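Local structure of N-terminal acetyltransferase-like protein (Chaetomium thermophilum, 5NNP) at residues His511-Phe514 with Ser515-Thr519; Arg549-His553 with Pro554-Arg558. The protein probably serves as the helical-repeat auxiliary subunit of an N-terminal acetyltransferase A complex, which transfers acetyl groups to protein N termini. One frame throughout, in Å; residues are numbered along the deposited sequence.

Both contacts are local, each formed within one uninterrupted run of chain, and they follow in series without nesting or crossing. Contact 1 comes first and spans about two and a half turns inside helix 503-523. The chain then passes through helices 527-534 and 537-547 before contact 2, where the short link 549-553 turns into the start of helix 554-572. Neither closes a long loop, but the fold brings their centres to about 11 Å from each other. A salt bridge joins Asp-518 OD1 to Arg-551 NH2 at 3.0 Å, and the Phe-517 ring meets that of Tyr-556 edge-to-face. Helix 503-523 is thereby tied to the link 549-553 and the first turn of helix 554-572.

Contact 1: residues His511-Phe514 with Ser515-Thr519; sequences HTVF and SIFDT
Four successive i to i+4 bonds carry the alpha-helix from His-511-Phe-514 into Ser-515-Thr-519, beginning with Ser-515 N to His-511 O (3.0 Å) and ending with Asp-518 N to Phe-514 O. With CG anti to the backbone N (chi1 -176°), the Phe-514 ring swings out on the same flank as Asp-518. The two side chains cross with ring and carboxylate planes 81° apart. Asp-518 OD2 lies 3.6 Å from Phe-514 CE1. One water donates to both Phe-514 O and Asp-518 OD1 (3.0 Å to the latter) while its oxygen sits over the centre of the Phe-514 ring. Lys-660 makes a cation-pi contact to that ring. On another side of the helix, Val-513 CG1 and Phe-517 CD2 are 4.4 Å apart, and Val-513 O lies in the plane of the Phe-517 ring at its edge. Ile-516 and Val-513 rest on Leu-490 of helix 487-499, while Val-513 also packs on Ala-559 of helix 554-572. Phe-514 O thus accepts from both the helix and the water. Asp-518 OD1 accepts from the water and forms a salt bridge with Arg-551 of the link before helix 554-572; together these two partners would probably steady the carboxylate and favour its charged form.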
ATOM      1  N   HIS A 511      12.674  -8.090 -12.308  1.00 37.32           N
ATOM      2  CA  HIS A 511      12.723  -6.748 -12.872  1.00 35.30           C
ATOM      3  C   HIS A 511      11.323  -6.150 -13.061  1.00 37.44           C
ATOM      4  O   HIS A 511      11.126  -4.950 -12.876  1.00 39.32           O
ATOM      5  CB  HIS A 511      13.487  -6.746 -14.193  1.00 32.72           C
ATOM      6  CG  HIS A 511      14.966  -6.638 -14.019  1.00 37.40           C
ATOM      7  ND1 HIS A 511      15.665  -5.484 -14.294  1.00 43.54           N
ATOM      8  CD2 HIS A 511      15.877  -7.534 -13.572  1.00 38.13           C
ATOM      9  CE1 HIS A 511      16.945  -5.677 -14.036  1.00 48.29           C
ATOM     10  NE2 HIS A 511      17.099  -6.912 -13.594  1.00 44.06           N
ATOM     11  N   THR A 512      10.351  -6.981 -13.415  1.00 29.74           N
ATOM     12  CA  THR A 512       8.996  -6.482 -13.597  1.00 39.23           C
ATOM     13  C   THR A 512       8.378  -5.978 -12.287  1.00 40.43           C
ATOM     14  O   THR A 512       7.717  -4.940 -12.270  1.00 45.96           O
ATOM     15  CB  THR A 512       8.107  -7.560 -14.235  1.00 34.21           C
ATOM     16  OG1 THR A 512       8.571  -7.791 -15.563  1.00 38.62           O
ATOM     17  CG2 THR A 512       6.649  -7.130 -14.300  1.00 28.06           C
ATOM     18  N   VAL A 513       8.593  -6.706 -11.195  1.00 35.01           N
ATOM     19  CA  VAL A 513       8.153  -6.256  -9.878  1.00 34.82           C
ATOM     20  C   VAL A 513       8.849  -4.942  -9.466  1.00 36.51           C
ATOM     21  O   VAL A 513       8.261  -4.077  -8.831  1.00 37.66           O
ATOM     22  CB  VAL A 513       8.422  -7.338  -8.828  1.00 26.44           C
ATOM     23  CG1 VAL A 513       8.245  -6.806  -7.423  1.00 25.64           C
ATOM     24  CG2 VAL A 513       7.526  -8.537  -9.084  1.00 31.17           C
ATOM     25  N   PHE A 514      10.110  -4.803  -9.835  1.00 38.20           N
ATOM     26  CA  PHE A 514      10.850  -3.583  -9.573  1.00 40.08           C
ATOM     27  C   PHE A 514      10.187  -2.389 -10.301  1.00 46.42           C
ATOM     28  O   PHE A 514      10.015  -1.314  -9.724  1.00 47.07           O
ATOM     29  CB  PHE A 514      12.311  -3.778 -10.008  1.00 35.60           C
ATOM     30  CG  PHE A 514      13.202  -2.620  -9.708  1.00 40.09           C
ATOM     31  CD1 PHE A 514      13.315  -1.561 -10.608  1.00 32.26           C
ATOM     32  CD2 PHE A 514      13.951  -2.591  -8.534  1.00 43.84           C
ATOM     33  CE1 PHE A 514      14.157  -0.485 -10.344  1.00 32.80           C
ATOM     34  CE2 PHE A 514      14.799  -1.508  -8.252  1.00 40.21           C
ATOM     35  CZ  PHE A 514      14.897  -0.453  -9.154  1.00 37.88           C
ATOM     36  N   SER A 515       9.792  -2.603 -11.555  1.00 36.81           N
ATOM     37  CA  SER A 515       9.139  -1.578 -12.361  1.00 30.23           C
ATOM     38  C   SER A 515       7.750  -1.200 -11.866  1.00 40.27           C
ATOM     39  O   SER A 515       7.337  -0.035 -11.972  1.00 36.52           O
ATOM     40  CB  SER A 515       9.036  -2.039 -13.794  1.00 29.13           C
ATOM     41  OG  SER A 515      10.283  -1.865 -14.433  1.00 52.94           O
ATOM     42  N   ILE A 516       7.028  -2.187 -11.345  1.00 38.66           N
ATOM     43  CA  ILE A 516       5.743  -1.921 -10.727  1.00 34.59           C
ATOM     44  C   ILE A 516       5.931  -0.946  -9.578  1.00 33.93           C
ATOM     45  O   ILE A 516       5.098  -0.056  -9.381  1.00 35.66           O
ATOM     46  CB  ILE A 516       5.066  -3.214 -10.231  1.00 31.86           C
ATOM     47  CG1 ILE A 516       4.594  -4.038 -11.426  1.00 31.64           C
ATOM     48  CG2 ILE A 516       3.891  -2.908  -9.347  1.00 22.67           C
ATOM     49  CD1 ILE A 516       4.162  -5.446 -11.052  1.00 31.45           C
ATOM     50  N   PHE A 517       7.034  -1.077  -8.839  1.00 25.90           N
ATOM     51  CA  PHE A 517       7.255  -0.160  -7.723  1.00 29.26           C
ATOM     52  C   PHE A 517       7.639   1.223  -8.241  1.00 30.40           C
ATOM     53  O   PHE A 517       7.267   2.226  -7.645  1.00 38.81           O
ATOM     54  CB  PHE A 517       8.285  -0.707  -6.730  1.00 23.18           C
ATOM     55  CG  PHE A 517       7.652  -1.475  -5.596  1.00 22.76           C
ATOM     56  CD1 PHE A 517       7.299  -0.840  -4.418  1.00 29.99           C
ATOM     57  CD2 PHE A 517       7.338  -2.819  -5.735  1.00 28.05           C
ATOM     58  CE1 PHE A 517       6.684  -1.542  -3.380  1.00 26.68           C
ATOM     59  CE2 PHE A 517       6.706  -3.524  -4.693  1.00 29.62           C
ATOM     60  CZ  PHE A 517       6.390  -2.881  -3.521  1.00 22.91           C
ATOM     61  N   ASP A 518       8.312   1.296  -9.379  1.00 30.71           N
ATOM     62  CA  ASP A 518       8.602   2.600  -9.960  1.00 34.31           C
ATOM     63  C   ASP A 518       7.292   3.296 -10.324  1.00 40.43           C
ATOM     64  O   ASP A 518       7.159   4.503 -10.174  1.00 43.04           O
ATOM     65  CB  ASP A 518       9.501   2.482 -11.192  1.00 35.30           C
ATOM     66  CG  ASP A 518      10.962   2.198 -10.840  1.00 45.49           C
ATOM     67  OD1 ASP A 518      11.349   2.380  -9.661  1.00 40.59           O
ATOM     68  OD2 ASP A 518      11.722   1.796 -11.754  1.00 49.36           O
ATOM     69  N   THR A 519       6.317   2.517 -10.774  1.00 36.73           N
ATOM     70  CA  THR A 519       5.047   3.068 -11.211  1.00 33.15           C
ATOM     71  C   THR A 519       4.263   3.621 -10.037  1.00 35.23           C
ATOM     72  O   THR A 519       3.715   4.717 -10.097  1.00 30.30           O
ATOM     73  CB  THR A 519       4.204   2.022 -11.911  1.00 33.00           C
ATOM     74  OG1 THR A 519       4.843   1.641 -13.128  1.00 34.74           O
ATOM     75  CG2 THR A 519       2.798   2.571 -12.206  1.00 23.22           C
TER
HETATM   76  O   HOH W   1      11.579   0.289  -7.570  1.00 36.18           O

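Contact 2: residues Arg549-His553 with Pro554-Arg558; sequences RLREH and PFYFR
The Tyr-556 ring carries the aliphatic part of Arg-551 on one face. Arg-551 CB stands over that face, offset toward the rim, in a CH-pi contact 4.1 Å from the Tyr-556 ring centroid. Farther along the stem, Arg-551 CD lies 3.8 Å from Tyr-556 CE1. The extended stem from CG to NE then brings the guanidinium near the CE1 side, its plane 87° from that of the ring. At the other flat pair, His-553 and Phe-555 lie side by side and point the same way, with ring planes at 57°. His-553 CE1 sits over one face of Phe-555, 3.8 Å from Phe-555 CG.

His-553 is the N-cap of helix 554-572. Its CG is anti to the backbone N (chi1 -156°), which turns ND1 back toward the first helical turn. There it accepts from Phe-555 N at 3.1 Å, the donor lying exactly in the imidazole plane and the bond nearly straight. With an alanine here, Phe-555 N would probably lose its capping acceptor, and a gap would open beside the Phe-555 ring. His-553 O is gripped twice: Phe-557 N comes in the carbonyl plane at 3.2 Å, whereas Tyr-556 N approaches from above that plane. Pro-554, which has no N-H to offer, starts the helix.

Glu-552, His-553, Pro-554 and Phe-555 also meet another protein chain, so the helix start forms part of a subunit interface. Within the chain, Arg-551 NH2 hydrogen-bonds Gln-521 and forms a salt bridge with Asp-518, both on helix 503-523. Tyr-556 OH bonds to the backbone oxygen of Phe-661 and both Tyr-556 and Phe-557 pack on Ile-665, so this first turn leans against helix 654-668, while Phe-555 reaches Ile-487 of helix 487-499.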
ATOM      1  N   ARG A 549       8.007   5.990   2.204  1.00 33.75           N
ATOM      2  CA  ARG A 549       8.550   4.715   2.644  1.00 38.87           C
ATOM      3  C   ARG A 549       8.076   3.573   1.770  1.00 35.94           C
ATOM      4  O   ARG A 549       7.908   2.458   2.257  1.00 42.32           O
ATOM      5  CB  ARG A 549       8.167   4.424   4.087  1.00 43.96           C
ATOM      6  CG  ARG A 549       8.798   5.328   5.117  1.00 57.54           C
ATOM      7  CD  ARG A 549       8.150   5.050   6.466  1.00 76.13           C
ATOM      8  NE  ARG A 549       6.694   4.932   6.323  1.00 85.47           N
ATOM      9  CZ  ARG A 549       5.926   4.089   7.015  1.00 88.39           C
ATOM     10  NH1 ARG A 549       6.465   3.274   7.918  1.00 82.48           N
ATOM     11  NH2 ARG A 549       4.611   4.062   6.805  1.00 92.35           N
ATOM     12  N   LEU A 550       7.886   3.850   0.483  1.00 29.72           N
ATOM     13  CA  LEU A 550       7.178   2.932  -0.406  1.00 32.65           C
ATOM     14  C   LEU A 550       7.753   1.536  -0.387  1.00 35.98           C
ATOM     15  O   LEU A 550       7.038   0.562  -0.147  1.00 35.10           O
ATOM     16  CB  LEU A 550       7.190   3.445  -1.843  1.00 29.82           C
ATOM     17  CG  LEU A 550       6.582   2.517  -2.900  1.00 30.34           C
ATOM     18  CD1 LEU A 550       5.130   2.224  -2.578  1.00 32.31           C
ATOM     19  CD2 LEU A 550       6.721   3.138  -4.293  1.00 21.42           C
ATOM     20  N   ARG A 551       9.053   1.448  -0.618  1.00 29.95           N
ATOM     21  CA  ARG A 551       9.648   0.168  -0.909  1.00 31.72           C
ATOM     22  C   ARG A 551      10.077  -0.577   0.335  1.00 39.56           C
ATOM     23  O   ARG A 551      10.857  -1.513   0.247  1.00 43.16           O
ATOM     24  CB  ARG A 551      10.826   0.355  -1.857  1.00 26.36           C
ATOM     25  CG  ARG A 551      10.372   0.803  -3.221  1.00 27.75           C
ATOM     26  CD  ARG A 551      11.540   0.968  -4.106  1.00 27.73           C
ATOM     27  NE  ARG A 551      11.181   1.487  -5.416  1.00 28.63           N
ATOM     28  CZ  ARG A 551      10.945   2.768  -5.648  1.00 35.65           C
ATOM     29  NH1 ARG A 551      10.969   3.627  -4.639  1.00 34.87           N
ATOM     30  NH2 ARG A 551      10.665   3.185  -6.875  1.00 36.22           N
ATOM     31  N   GLU A 552       9.569  -0.177   1.497  1.00 43.37           N
ATOM     32  CA  GLU A 552       9.805  -0.963   2.710  1.00 41.39           C
ATOM     33  C   GLU A 552       8.843  -2.154   2.731  1.00 44.08           C
ATOM     34  O   GLU A 552       8.971  -3.072   3.541  1.00 48.29           O
ATOM     35  CB  GLU A 552       9.622  -0.114   3.959  1.00 35.61           C
ATOM     36  CG  GLU A 552       8.158   0.121   4.318  1.00 42.91           C
ATOM     37  CD  GLU A 552       7.981   0.843   5.637  1.00 41.29           C
ATOM     38  OE1 GLU A 552       8.995   1.234   6.243  1.00 48.18           O
ATOM     39  OE2 GLU A 552       6.825   1.030   6.065  1.00 41.03           O
ATOM     40  N   HIS A 553       7.872  -2.125   1.827  1.00 41.77           N
ATOM     41  CA  HIS A 553       6.823  -3.136   1.777  1.00 34.56           C
ATOM     42  C   HIS A 553       7.433  -4.486   1.441  1.00 35.17           C
ATOM     43  O   HIS A 553       8.267  -4.578   0.532  1.00 34.64           O
ATOM     44  CB  HIS A 553       5.772  -2.755   0.730  1.00 30.72           C
ATOM     45  CG  HIS A 553       4.422  -3.353   0.974  1.00 39.31           C
ATOM     46  ND1 HIS A 553       4.148  -4.688   0.762  1.00 40.80           N
ATOM     47  CD2 HIS A 553       3.266  -2.797   1.414  1.00 37.13           C
ATOM     48  CE1 HIS A 553       2.882  -4.927   1.057  1.00 42.71           C
ATOM     49  NE2 HIS A 553       2.323  -3.795   1.452  1.00 42.82           N
ATOM     50  N   PRO A 554       7.012  -5.545   2.148  1.00 33.31           N
ATOM     51  CA  PRO A 554       7.569  -6.861   1.828  1.00 35.20           C
ATOM     52  C   PRO A 554       7.328  -7.255   0.366  1.00 39.45           C
ATOM     53  O   PRO A 554       8.101  -8.045  -0.183  1.00 42.11           O
ATOM     54  CB  PRO A 554       6.833  -7.797   2.786  1.00 26.66           C
ATOM     55  CG  PRO A 554       6.437  -6.986   3.891  1.00 26.48           C
ATOM     56  CD  PRO A 554       6.086  -5.628   3.282  1.00 42.24           C
ATOM     57  N   PHE A 555       6.309  -6.674  -0.264  1.00 38.09           N
ATOM     58  CA  PHE A 555       6.047  -6.903  -1.688  1.00 37.90           C
ATOM     59  C   PHE A 555       7.225  -6.501  -2.573  1.00 44.40           C
ATOM     60  O   PHE A 555       7.479  -7.151  -3.596  1.00 39.79           O
ATOM     61  CB  PHE A 555       4.785  -6.159  -2.131  1.00 39.45           C
ATOM     62  CG  PHE A 555       3.543  -6.990  -2.047  1.00 42.58           C
ATOM     63  CD1 PHE A 555       3.523  -8.137  -1.288  1.00 39.42           C
ATOM     64  CD2 PHE A 555       2.408  -6.645  -2.764  1.00 49.42           C
ATOM     65  CE1 PHE A 555       2.387  -8.921  -1.228  1.00 46.87           C
ATOM     66  CE2 PHE A 555       1.266  -7.425  -2.712  1.00 46.79           C
ATOM     67  CZ  PHE A 555       1.257  -8.567  -1.950  1.00 47.04           C
ATOM     68  N   TYR A 556       7.937  -5.436  -2.187  1.00 42.84           N
ATOM     69  CA  TYR A 556       9.191  -5.085  -2.850  1.00 40.29           C
ATOM     70  C   TYR A 556      10.327  -6.007  -2.399  1.00 41.17           C
ATOM     71  O   TYR A 556      11.085  -6.530  -3.214  1.00 43.38           O
ATOM     72  CB  TYR A 556       9.602  -3.624  -2.577  1.00 34.88           C
ATOM     73  CG  TYR A 556      10.999  -3.335  -3.100  1.00 29.61           C
ATOM     74  CD1 TYR A 556      11.191  -2.920  -4.407  1.00 32.62           C
ATOM     75  CD2 TYR A 556      12.131  -3.532  -2.301  1.00 27.78           C
ATOM     76  CE1 TYR A 556      12.462  -2.682  -4.904  1.00 40.29           C
ATOM     77  CE2 TYR A 556      13.403  -3.301  -2.784  1.00 27.02           C
ATOM     78  CZ  TYR A 556      13.569  -2.875  -4.087  1.00 46.63           C
ATOM     79  OH  TYR A 556      14.837  -2.646  -4.586  1.00 41.49           O
ATOM     80  N   PHE A 557      10.448  -6.176  -1.090  1.00 34.38           N
ATOM     81  CA  PHE A 557      11.611  -6.821  -0.508  1.00 37.95           C
ATOM     82  C   PHE A 557      11.833  -8.244  -1.026  1.00 42.90           C
ATOM     83  O   PHE A 557      12.948  -8.613  -1.362  1.00 43.29           O
ATOM     84  CB  PHE A 557      11.490  -6.837   1.017  1.00 40.13           C
ATOM     85  CG  PHE A 557      12.699  -7.400   1.705  1.00 42.22           C
ATOM     86  CD1 PHE A 557      13.741  -6.565   2.086  1.00 39.31           C
ATOM     87  CD2 PHE A 557      12.808  -8.768   1.944  1.00 33.58           C
ATOM     88  CE1 PHE A 557      14.868  -7.070   2.710  1.00 36.55           C
ATOM     89  CE2 PHE A 557      13.932  -9.284   2.560  1.00 38.33           C
ATOM     90  CZ  PHE A 557      14.969  -8.431   2.948  1.00 39.75           C
ATOM     91  N   ARG A 558      10.767  -9.034  -1.110  1.00 44.62           N
ATOM     92  CA  ARG A 558      10.894 -10.435  -1.515  1.00 38.88           C
ATOM     93  C   ARG A 558      11.504 -10.590  -2.916  1.00 41.41           C
ATOM     94  O   ARG A 558      12.545 -11.229  -3.088  1.00 37.03           O
ATOM     95  CB  ARG A 558       9.534 -11.128  -1.451  1.00 29.66           C
ATOM     96  CG  ARG A 558       9.613 -12.625  -1.697  1.00 35.25           C
ATOM     97  CD  ARG A 558       8.291 -13.315  -1.435  1.00 41.66           C
ATOM     98  NE  ARG A 558       8.265 -14.647  -2.025  1.00 53.88           N
ATOM     99  CZ  ARG A 558       7.165 -15.379  -2.187  1.00 54.80           C
ATOM    100  NH1 ARG A 558       5.989 -14.904  -1.806  1.00 55.30           N
ATOM    101  NH2 ARG A 558       7.244 -16.577  -2.745  1.00 47.16           N
TER